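Local coordinates for protein aminoglycoside phosphotransferase (Mycobacterium smegmatis, PDB 6EF6) that phosphorylates (S)-1-amino-2-propanol, as the kinase of a bacterial microcompartment for aminoacetone utilization, at residues 68-73 with 122-127; 74-79 with 171-176; 152-157 with 287-292. One frame throughout, in Å; residues are numbered along the deposited sequence.

In the fold
The chain has the two-lobed architecture of the aminoglycoside phosphotransferase and protein kinase superfamily. Interaction 1 pairs two strands of the N-terminal sheet and holds Arg69 of the benzoic acid pocket. Interaction 2 takes up the chain directly after residue 73: it joins the turn into helix 78-94 to an extended loop of the C-terminal lobe, with the side chain of Tyr75 about 6 Å from the bound (2R)-1-methoxypropan-2-amine. The two have centres 14 Å apart and touch where His125 CE1 meets Pro78 CG at 3.4 Å. Interaction 3 lies on the opposite side of the chain's centre from interaction 1, its centre 32 Å from that of interaction 1 and 26 Å from that of interaction 2, and packs two helices of the C-terminal lobe.

Interaction 1 of 3, residues 68-73 with 122-127; sequences LRVHRQ and VPRHVV. With BEZ (benzoic acid), chain B.
At the edge of the His71 imidazole stand His125 O and Val127 CG2; over one face, 4.3 Å above the plane, lies Arg69 CG, two residues back in the chain. The Arg124 guanidinium presents its edge to His71 O: NE (3.2 Å) and NH2 (3.0 Å) both reach that one oxygen within the guanidinium plane, NE nearly in line with the carbonyl and NH2 from well above the carbonyl plane. Bends at chi2 (-71°) and chi3 (-60°) curl Arg124 back to meet it, and NH2 also pairs with Asp27. These groups flank antiparallel strands 64-70 and 124-130 of the N-terminal kinase-like sheet. Arg69 N to Val127 O (2.8 Å) and Val127 N to Arg69 O (3.0 Å) make the hydrogen-bonded pair; His71 N to His125 O (2.8 Å) carries the pairing past the strand end. Beta-branched Val70 and Val126 suit the sheet and face helix 28-35, where Leu68 CD1 presses on Val126 CG1 at 3.4 Å. On the other face the long arm of Arg69 reaches Glu84 of helix 78-94 with NH2, a salt bridge recalling the lysine-glutamate pair of protein kinases, and NH1 donates to O1 of the benzoic acid at 2.9 Å.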
loop_
_atom_site.group_PDB
_atom_site.type_symbol
_atom_site.label_atom_id
_atom_site.label_comp_id
_atom_site.label_asym_id
_atom_site.label_seq_id
_atom_site.Cartn_x
_atom_site.Cartn_y
_atom_site.Cartn_z
ATOM N N LEU A 68 -16.635 -5.593 4.777
ATOM C CA LEU A 68 -16.982 -5.630 3.361
ATOM C C LEU A 68 -16.179 -4.570 2.606
ATOM O O LEU A 68 -16.253 -3.380 2.940
ATOM C CB LEU A 68 -18.487 -5.397 3.197
ATOM C CG LEU A 68 -19.065 -5.680 1.833
ATOM C CD1 LEU A 68 -19.049 -7.153 1.526
ATOM C CD2 LEU A 68 -20.516 -5.162 1.804
ATOM N N ARG A 69 -15.412 -4.980 1.602
ATOM C CA ARG A 69 -14.611 -4.072 0.786
ATOM C C ARG A 69 -15.261 -3.874 -0.587
ATOM O O ARG A 69 -15.372 -4.831 -1.366
ATOM C CB ARG A 69 -13.205 -4.649 0.608
ATOM C CG ARG A 69 -12.281 -3.811 -0.256
ATOM C CD ARG A 69 -10.887 -4.442 -0.294
ATOM N NE ARG A 69 -10.850 -5.596 -1.166
ATOM C CZ ARG A 69 -9.747 -6.315 -1.388
ATOM N NH1 ARG A 69 -8.613 -6.054 -0.726
ATOM N NH2 ARG A 69 -9.790 -7.271 -2.286
ATOM N N VAL A 70 -15.661 -2.644 -0.902
ATOM C CA VAL A 70 -16.243 -2.311 -2.204
ATOM C C VAL A 70 -15.149 -1.673 -3.064
ATOM O O VAL A 70 -14.674 -0.574 -2.773
ATOM C CB VAL A 70 -17.451 -1.375 -2.062
ATOM C CG1 VAL A 70 -18.009 -0.980 -3.447
ATOM C CG2 VAL A 70 -18.563 -2.026 -1.242
ATOM N N HIS A 71 -14.745 -2.341 -4.143
ATOM C CA HIS A 71 -13.624 -1.860 -4.944
ATOM C C HIS A 71 -14.022 -0.641 -5.752
ATOM O O HIS A 71 -15.113 -0.572 -6.331
ATOM C CB HIS A 71 -13.156 -2.963 -5.887
ATOM C CG HIS A 71 -12.391 -4.040 -5.201
ATOM N ND1 HIS A 71 -11.018 -4.055 -5.173
ATOM C CD2 HIS A 71 -12.796 -5.124 -4.501
ATOM C CE1 HIS A 71 -10.613 -5.102 -4.470
ATOM N NE2 HIS A 71 -11.672 -5.780 -4.071
ATOM N N ARG A 72 -13.139 0.346 -5.777
ATOM C CA ARG A 72 -13.423 1.496 -6.592
ATOM C C ARG A 72 -13.457 1.109 -8.071
ATOM O O ARG A 72 -12.987 0.047 -8.484
ATOM C CB ARG A 72 -12.465 2.639 -6.290
ATOM C CG ARG A 72 -11.045 2.354 -6.585
ATOM C CD ARG A 72 -10.253 3.568 -6.154
ATOM N NE ARG A 72 -8.862 3.505 -6.568
ATOM C CZ ARG A 72 -7.914 2.870 -5.891
ATOM N NH1 ARG A 72 -6.668 2.878 -6.341
ATOM N NH2 ARG A 72 -8.209 2.234 -4.765
ATOM N N GLN A 73 -14.104 1.964 -8.852
ATOM C CA GLN A 73 -14.356 1.666 -10.250
ATOM C C GLN A 73 -13.054 1.669 -11.037
ATOM O O GLN A 73 -12.176 2.499 -10.808
ATOM C CB GLN A 73 -15.312 2.720 -10.825
ATOM C CG GLN A 73 -15.433 2.698 -12.331
ATOM C CD GLN A 73 -16.338 3.794 -12.856
ATOM O OE1 GLN A 73 -17.391 4.072 -12.280
ATOM N NE2 GLN A 73 -15.922 4.432 -13.948
ATOM N N VAL A 122 -20.444 1.015 -14.651
ATOM C CA VAL A 122 -19.957 -0.352 -14.834
ATOM C C VAL A 122 -20.054 -1.174 -13.541
ATOM O O VAL A 122 -20.065 -0.618 -12.447
ATOM C CB VAL A 122 -18.506 -0.378 -15.392
ATOM C CG1 VAL A 122 -18.454 0.256 -16.781
ATOM C CG2 VAL A 122 -17.531 0.309 -14.427
ATOM N N PRO A 123 -20.131 -2.497 -13.681
ATOM C CA PRO A 123 -20.165 -3.373 -12.503
ATOM C C PRO A 123 -19.049 -3.094 -11.492
ATOM O O PRO A 123 -17.942 -2.681 -11.844
ATOM C CB PRO A 123 -20.035 -4.773 -13.108
ATOM C CG PRO A 123 -20.672 -4.653 -14.467
ATOM C CD PRO A 123 -20.454 -3.227 -14.926
ATOM N N ARG A 124 -19.360 -3.333 -10.214
ATOM C CA ARG A 124 -18.456 -3.106 -9.095
ATOM C C ARG A 124 -18.170 -4.419 -8.384
ATOM O O ARG A 124 -19.083 -5.225 -8.167
ATOM C CB ARG A 124 -19.113 -2.159 -8.089
ATOM C CG ARG A 124 -19.636 -0.886 -8.734
ATOM C CD ARG A 124 -18.483 -0.014 -9.142
ATOM N NE ARG A 124 -17.700 0.341 -7.977
ATOM C CZ ARG A 124 -18.007 1.324 -7.135
ATOM N NH1 ARG A 124 -19.087 2.072 -7.327
ATOM N NH2 ARG A 124 -17.226 1.565 -6.101
ATOM N N HIS A 125 -16.912 -4.617 -8.019
ATOM C CA HIS A 125 -16.475 -5.835 -7.358
ATOM C C HIS A 125 -16.392 -5.622 -5.849
ATOM O O HIS A 125 -16.032 -4.535 -5.367
ATOM C CB HIS A 125 -15.127 -6.286 -7.936
ATOM C CG HIS A 125 -15.074 -6.197 -9.431
ATOM N ND1 HIS A 125 -15.969 -6.857 -10.249
ATOM C CD2 HIS A 125 -14.258 -5.496 -10.254
ATOM C CE1 HIS A 125 -15.708 -6.562 -11.509
ATOM N NE2 HIS A 125 -14.665 -5.752 -11.540
ATOM N N VAL A 126 -16.746 -6.670 -5.109
ATOM C CA VAL A 126 -16.828 -6.642 -3.658
ATOM C C VAL A 126 -16.148 -7.893 -3.113
ATOM O O VAL A 126 -16.291 -8.976 -3.681
ATOM C CB VAL A 126 -18.317 -6.566 -3.239
ATOM C CG1 VAL A 126 -18.429 -6.517 -1.765
ATOM C CG2 VAL A 126 -18.977 -5.329 -3.878
ATOM N N VAL A 127 -15.399 -7.749 -2.024
ATOM C CA VAL A 127 -14.860 -8.891 -1.285
ATOM C C VAL A 127 -15.241 -8.743 0.187
ATOM O O VAL A 127 -15.186 -7.643 0.744
ATOM C CB VAL A 127 -13.326 -9.058 -1.464
ATOM C CG1 VAL A 127 -12.866 -10.291 -0.730
ATOM C CG2 VAL A 127 -12.959 -9.119 -2.913
HETATM C C BEZ B . -8.906 -4.331 2.723
HETATM O O1 BEZ B . -8.304 -5.111 1.984
HETATM O O2 BEZ B . -9.219 -3.184 2.294
HETATM C C1 BEZ B . -9.236 -4.777 4.107
HETATM C C2 BEZ B . -9.526 -3.851 5.091
HETATM C C3 BEZ B . -9.834 -4.289 6.374
HETATM C C4 BEZ B . -9.834 -5.646 6.664
HETATM C C5 BEZ B . -9.544 -6.574 5.669
HETATM C C6 BEZ B . -9.235 -6.133 4.399
HETATM O O HOH W 1 -14.899 -2.367 -8.949
#

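Interaction 2 of 3, residues 74-79 with 171-176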
loop_
_atom_site.group_PDB
_atom_site.type_symbol
_atom_site.label_atom_id
_atom_site.label_comp_id
_atom_site.label_asym_id
_atom_site.label_seq_id
_atom_site.Cartn_x
_atom_site.Cartn_y
_atom_site.Cartn_z
ATOM N N ASP A 74 -12.919 0.707 -11.947
ATOM C CA ASP A 74 -11.944 0.690 -13.029
ATOM C C ASP A 74 -10.521 0.331 -12.593
ATOM O O ASP A 74 -9.659 0.170 -13.455
ATOM C CB ASP A 74 -11.911 2.002 -13.838
ATOM C CG ASP A 74 -13.122 2.152 -14.744
ATOM O OD1 ASP A 74 -13.594 1.123 -15.278
ATOM O OD2 ASP A 74 -13.615 3.291 -14.909
ATOM N N TYR A 75 -10.238 0.184 -11.302
ATOM C CA TYR A 75 -8.845 -0.036 -10.903
ATOM C C TYR A 75 -8.388 -1.456 -11.201
ATOM O O TYR A 75 -7.271 -1.645 -11.695
ATOM C CB TYR A 75 -8.655 0.292 -9.426
ATOM C CG TYR A 75 -7.213 0.550 -8.952
ATOM C CD1 TYR A 75 -6.450 1.595 -9.492
ATOM C CD2 TYR A 75 -6.683 -0.183 -7.916
ATOM C CE1 TYR A 75 -5.155 1.863 -9.026
ATOM C CE2 TYR A 75 -5.358 0.074 -7.441
ATOM C CZ TYR A 75 -4.637 1.086 -8.003
ATOM O OH TYR A 75 -3.364 1.390 -7.543
ATOM N N HIS A 76 -9.218 -2.471 -10.914
ATOM C CA HIS A 76 -8.847 -3.849 -11.199
ATOM C C HIS A 76 -9.954 -4.553 -11.961
ATOM O O HIS A 76 -11.135 -4.230 -11.811
ATOM C CB HIS A 76 -8.674 -4.658 -9.916
ATOM C CG HIS A 76 -7.513 -4.241 -9.075
ATOM N ND1 HIS A 76 -6.223 -4.187 -9.553
ATOM C CD2 HIS A 76 -7.452 -3.917 -7.762
ATOM C CE1 HIS A 76 -5.418 -3.801 -8.569
ATOM N NE2 HIS A 76 -6.140 -3.634 -7.477
ATOM N N GLN A 77 -9.547 -5.571 -12.721
ATOM C CA GLN A 77 -10.437 -6.596 -13.230
ATOM C C GLN A 77 -10.597 -7.704 -12.201
ATOM O O GLN A 77 -9.750 -7.886 -11.323
ATOM C CB GLN A 77 -9.853 -7.201 -14.502
ATOM C CG GLN A 77 -9.631 -6.203 -15.620
ATOM C CD GLN A 77 -10.896 -5.454 -15.986
ATOM O OE1 GLN A 77 -11.001 -4.241 -15.780
ATOM N NE2 GLN A 77 -11.867 -6.175 -16.530
ATOM N N PRO A 78 -11.642 -8.516 -12.301
ATOM C CA PRO A 78 -11.854 -9.522 -11.245
ATOM C C PRO A 78 -10.743 -10.548 -11.128
ATOM O O PRO A 78 -10.428 -10.951 -10.013
ATOM C CB PRO A 78 -13.204 -10.161 -11.599
ATOM C CG PRO A 78 -13.840 -9.243 -12.550
ATOM C CD PRO A 78 -12.759 -8.478 -13.268
ATOM N N HIS A 79 -10.135 -10.979 -12.227
ATOM C CA HIS A 79 -9.065 -11.966 -12.125
ATOM C C HIS A 79 -7.874 -11.427 -11.351
ATOM O O HIS A 79 -7.186 -12.185 -10.661
ATOM C CB HIS A 79 -8.658 -12.451 -13.522
ATOM C CG HIS A 79 -7.756 -11.507 -14.260
ATOM N ND1 HIS A 79 -8.233 -10.505 -15.081
ATOM C CD2 HIS A 79 -6.405 -11.420 -14.310
ATOM C CE1 HIS A 79 -7.216 -9.840 -15.597
ATOM N NE2 HIS A 79 -6.095 -10.375 -15.144
ATOM N N GLY A 171 -2.069 -13.006 -12.099
ATOM C CA GLY A 171 -1.915 -11.755 -12.795
ATOM C C GLY A 171 -2.051 -10.574 -11.862
ATOM O O GLY A 171 -3.111 -10.407 -11.247
ATOM N N ARG A 172 -0.990 -9.785 -11.743
ATOM C CA ARG A 172 -1.081 -8.516 -11.034
ATOM C C ARG A 172 -0.262 -7.481 -11.793
ATOM O O ARG A 172 0.668 -7.826 -12.516
ATOM C CB ARG A 172 -0.546 -8.561 -9.597
ATOM C CG ARG A 172 -1.324 -9.465 -8.670
ATOM C CD ARG A 172 -2.709 -8.916 -8.335
ATOM N NE ARG A 172 -2.636 -7.615 -7.681
ATOM C CZ ARG A 172 -3.661 -6.933 -7.196
ATOM N NH1 ARG A 172 -4.898 -7.381 -7.298
ATOM N NH2 ARG A 172 -3.451 -5.813 -6.588
ATOM N N PHE A 173 -0.613 -6.217 -11.628
ATOM C CA PHE A 173 0.110 -5.128 -12.270
ATOM C C PHE A 173 1.472 -4.894 -11.627
ATOM O O PHE A 173 1.867 -5.567 -10.663
ATOM C CB PHE A 173 -0.765 -3.872 -12.378
ATOM C CG PHE A 173 -1.276 -3.281 -11.061
ATOM C CD1 PHE A 173 -0.721 -3.577 -9.817
ATOM C CD2 PHE A 173 -2.345 -2.387 -11.082
ATOM C CE1 PHE A 173 -1.214 -3.005 -8.667
ATOM C CE2 PHE A 173 -2.806 -1.791 -9.894
ATOM C CZ PHE A 173 -2.252 -2.101 -8.716
ATOM N N SER A 174 2.236 -3.981 -12.226
ATOM C CA SER A 174 3.625 -3.726 -11.846
ATOM C C SER A 174 3.844 -2.291 -11.381
ATOM O O SER A 174 3.209 -1.345 -11.895
ATOM C CB SER A 174 4.576 -3.973 -13.011
ATOM O OG SER A 174 4.509 -5.348 -13.391
ATOM N N TRP A 175 4.746 -2.147 -10.412
ATOM C CA TRP A 175 5.213 -0.865 -9.932
ATOM C C TRP A 175 6.638 -0.727 -10.437
ATOM O O TRP A 175 7.563 -0.517 -9.664
ATOM C CB TRP A 175 5.122 -0.768 -8.407
ATOM C CG TRP A 175 3.722 -0.849 -7.928
ATOM C CD1 TRP A 175 3.069 -1.942 -7.357
ATOM C CD2 TRP A 175 2.738 0.206 -7.953
ATOM N NE1 TRP A 175 1.775 -1.624 -7.072
ATOM C CE2 TRP A 175 1.530 -0.333 -7.434
ATOM C CE3 TRP A 175 2.744 1.549 -8.393
ATOM C CZ2 TRP A 175 0.383 0.413 -7.320
ATOM C CZ3 TRP A 175 1.564 2.281 -8.304
ATOM C CH2 TRP A 175 0.414 1.723 -7.747
ATOM N N ASP A 176 6.801 -0.830 -11.752
ATOM C CA ASP A 176 8.087 -0.618 -12.405
ATOM C C ASP A 176 8.237 0.834 -12.816
ATOM O O ASP A 176 7.367 1.649 -12.529
ATOM C CB ASP A 176 8.256 -1.584 -13.580
ATOM C CG ASP A 176 7.149 -1.502 -14.622
ATOM O OD1 ASP A 176 6.282 -0.645 -14.494
ATOM O OD2 ASP A 176 7.205 -2.300 -15.574
#
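The touching parts, 75-79 and 171-175, run end to end in roughly opposed directions, 148° apart, and stay well separated: even His79 and Gly171, the nearest pair, have CA atoms 7.2 Å apart. No hydrogen bond joins them, so side chains bridge the gap. The His76 ring lies between two groups, Tyr75 CD2 3.5 Å above one face and Arg172 NH1 3.8 Å above the opposite one, both toward the rim; the guanidinium is tilted obliquely to the ring. A flat imidazole suits this slot, since it can pack on both sides while NE2 bonds to Asp254 O. The segments belong to different lobes of the kinase-like fold: 74-79 leads from strand 64-70 into helix 78-94, with Gln77 at its N-cap, and 171-176 is an extended loop of the C-terminal lobe. Tyr75, His76 and Phe173 form an aromatic cluster between them. Phe173 turns its edge to the Tyr75 face in an offset edge-to-face pair, planes at 81° and centroids 5.6 Å apart; chi1 of 60° sets its CG between the backbone N and carbonyl carbon and directs the ring across the gap. Its CE2 also meets His76 CE1 at 3.6 Å. Tyr75 OH reaches the edge of the Trp175 ring, 3.8 Å from CH2, and is held by Asp255 and Trp187. Arg172 uses all three guanidinium nitrogens on carbonyl oxygens, those of Cys256, Glu80 and Asp254.

Interaction 3 of 3, residues 152-157 with 287-292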
loop_
_atom_site.group_PDB
_atom_site.type_symbol
_atom_site.label_atom_id
_atom_site.label_comp_id
_atom_site.label_asym_id
_atom_site.label_seq_id
_atom_site.Cartn_x
_atom_site.Cartn_y
_atom_site.Cartn_z
ATOM N N ARG A 152 9.906 -6.037 10.410
ATOM C CA ARG A 152 9.959 -7.479 10.577
ATOM C C ARG A 152 8.853 -8.159 9.770
ATOM O O ARG A 152 9.092 -9.196 9.124
ATOM C CB ARG A 152 9.815 -7.779 12.061
ATOM C CG ARG A 152 9.949 -9.256 12.371
ATOM C CD ARG A 152 9.581 -9.583 13.811
ATOM N NE ARG A 152 8.135 -9.536 14.041
ATOM C CZ ARG A 152 7.524 -8.793 14.964
ATOM N NH1 ARG A 152 8.215 -7.974 15.751
ATOM N NH2 ARG A 152 6.203 -8.867 15.091
ATOM N N ILE A 153 7.645 -7.618 9.811
ATOM C CA ILE A 153 6.525 -8.204 9.054
ATOM C C ILE A 153 6.757 -8.078 7.546
ATOM O O ILE A 153 6.498 -9.038 6.774
ATOM C CB ILE A 153 5.201 -7.585 9.520
ATOM C CG1 ILE A 153 4.924 -8.041 10.952
ATOM C CG2 ILE A 153 4.025 -7.945 8.528
ATOM C CD1 ILE A 153 3.775 -7.312 11.646
ATOM N N THR A 154 7.339 -6.961 7.116
ATOM C CA THR A 154 7.671 -6.807 5.700
ATOM C C THR A 154 8.651 -7.885 5.254
ATOM O O THR A 154 8.488 -8.500 4.181
ATOM C CB THR A 154 8.243 -5.411 5.445
ATOM O OG1 THR A 154 7.306 -4.404 5.815
ATOM C CG2 THR A 154 8.559 -5.257 3.942
ATOM N N ALA A 155 9.702 -8.157 6.046
ATOM C CA ALA A 155 10.645 -9.214 5.718
ATOM C C ALA A 155 9.936 -10.546 5.572
ATOM O O ALA A 155 10.275 -11.346 4.702
ATOM C CB ALA A 155 11.727 -9.288 6.790
ATOM N N SER A 156 8.981 -10.834 6.438
ATOM C CA SER A 156 8.255 -12.094 6.308
ATOM C C SER A 156 7.440 -12.148 5.022
ATOM O O SER A 156 7.315 -13.225 4.427
ATOM C CB SER A 156 7.311 -12.266 7.480
ATOM O OG SER A 156 8.070 -12.429 8.665
ATOM N N LEU A 157 6.846 -11.025 4.602
ATOM C CA LEU A 157 6.145 -10.993 3.316
ATOM C C LEU A 157 7.106 -11.198 2.167
ATOM O O LEU A 157 6.771 -11.891 1.194
ATOM C CB LEU A 157 5.405 -9.662 3.159
ATOM C CG LEU A 157 4.151 -9.520 4.022
ATOM C CD1 LEU A 157 3.651 -8.085 4.011
ATOM C CD2 LEU A 157 3.029 -10.466 3.558
ATOM N N ALA A 287 16.387 -2.894 11.571
ATOM C CA ALA A 287 16.647 -3.863 12.633
ATOM C C ALA A 287 15.570 -4.938 12.676
ATOM O O ALA A 287 15.856 -6.132 12.832
ATOM C CB ALA A 287 16.724 -3.153 13.990
ATOM N N GLY A 288 14.308 -4.535 12.482
ATOM C CA GLY A 288 13.220 -5.514 12.455
ATOM C C GLY A 288 13.290 -6.416 11.233
ATOM O O GLY A 288 13.177 -7.645 11.332
ATOM N N TYR A 289 13.552 -5.821 10.073
ATOM C CA TYR A 289 13.670 -6.581 8.830
ATOM C C TYR A 289 14.751 -7.636 8.937
ATOM O O TYR A 289 14.516 -8.841 8.670
ATOM C CB TYR A 289 13.961 -5.617 7.679
ATOM C CG TYR A 289 13.808 -6.260 6.324
ATOM C CD1 TYR A 289 14.761 -7.083 5.814
ATOM C CD2 TYR A 289 12.696 -6.016 5.553
ATOM C CE1 TYR A 289 14.640 -7.677 4.550
ATOM C CE2 TYR A 289 12.542 -6.625 4.313
ATOM C CZ TYR A 289 13.513 -7.442 3.846
ATOM O OH TYR A 289 13.422 -8.071 2.593
ATOM N N ARG A 290 15.954 -7.218 9.394
ATOM C CA ARG A 290 17.082 -8.129 9.438
ATOM C C ARG A 290 16.893 -9.248 10.443
ATOM O O ARG A 290 17.582 -10.264 10.347
ATOM C CB ARG A 290 18.370 -7.337 9.747
ATOM C CG ARG A 290 18.862 -6.505 8.587
ATOM C CD ARG A 290 20.154 -5.730 8.928
ATOM N NE ARG A 290 20.687 -5.083 7.715
ATOM C CZ ARG A 290 21.386 -3.960 7.681
ATOM N NH1 ARG A 290 21.620 -3.256 8.773
ATOM N NH2 ARG A 290 21.842 -3.523 6.511
ATOM N N SER A 291 15.967 -9.125 11.389
ATOM C CA SER A 291 15.656 -10.205 12.316
ATOM C C SER A 291 15.039 -11.406 11.600
ATOM O O SER A 291 15.071 -12.515 12.154
ATOM C CB SER A 291 14.767 -9.719 13.465
ATOM O OG SER A 291 13.389 -9.671 13.124
ATOM N N ARG A 292 14.479 -11.202 10.413
ATOM C CA ARG A 292 13.829 -12.263 9.639
ATOM C C ARG A 292 14.462 -12.540 8.291
ATOM O O ARG A 292 14.401 -13.697 7.841
ATOM C CB ARG A 292 12.345 -11.905 9.401
ATOM C CG ARG A 292 11.504 -11.958 10.628
ATOM C CD ARG A 292 11.255 -13.381 11.101
ATOM N NE ARG A 292 10.772 -13.395 12.481
ATOM C CZ ARG A 292 9.497 -13.288 12.846
ATOM N NH1 ARG A 292 8.534 -13.157 11.943
ATOM N NH2 ARG A 292 9.187 -13.310 14.133
#
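Gly288 O, near the end of helix 278-290, is approached from both segments. Ser291 OG donates to it at 2.7 Å, in the carbonyl plane and on a lone pair, and Ser291 N adds a weak bond. From the facing helix Arg152 CA brings a C-H...O contact of 3.3 Å. The serine suits this place because its short hydroxyl, set between the backbone N and the carbonyl carbon (chi1 82°), folds back onto the preceding turn. Having no side chain, Gly288 leaves room just where a CB would point at the Arg152 backbone, and the CA atoms of Arg152 and Tyr289 are only 4.2 Å apart. One turn further along helix 147-163, Ala155 sets its methyl squarely over the Tyr289 ring, a CH-pi contact with CB 3.6 Å from the centroid and 8° off the normal. A small residue fits such a seat: the same CB also touches Tyr289 O at 3.4 Å. Arg292 lies across the outer part of the contact. Its guanidinium has Arg152 CD over one face, 3.7 Å above the plane, in one of the two modelled conformers of Arg152, so this detail is less certain; Ser156 OG stands at its edge, where NH1 makes a weak bond of 3.4 Å. The two guanidinium groups come close, but Arg292 is paired with Asp96 in a salt bridge, which probably eases the meeting of like charges. Tyr289 OH reaches Arg293 and His158, and its ring meets those of Phe262 and Trp285. Helix 147-163 thus meets the C-terminal end of helix 278-290 on one side, while Ile153, pointing away from that helix, packs on Ile248 and Val250 of strand 248-250.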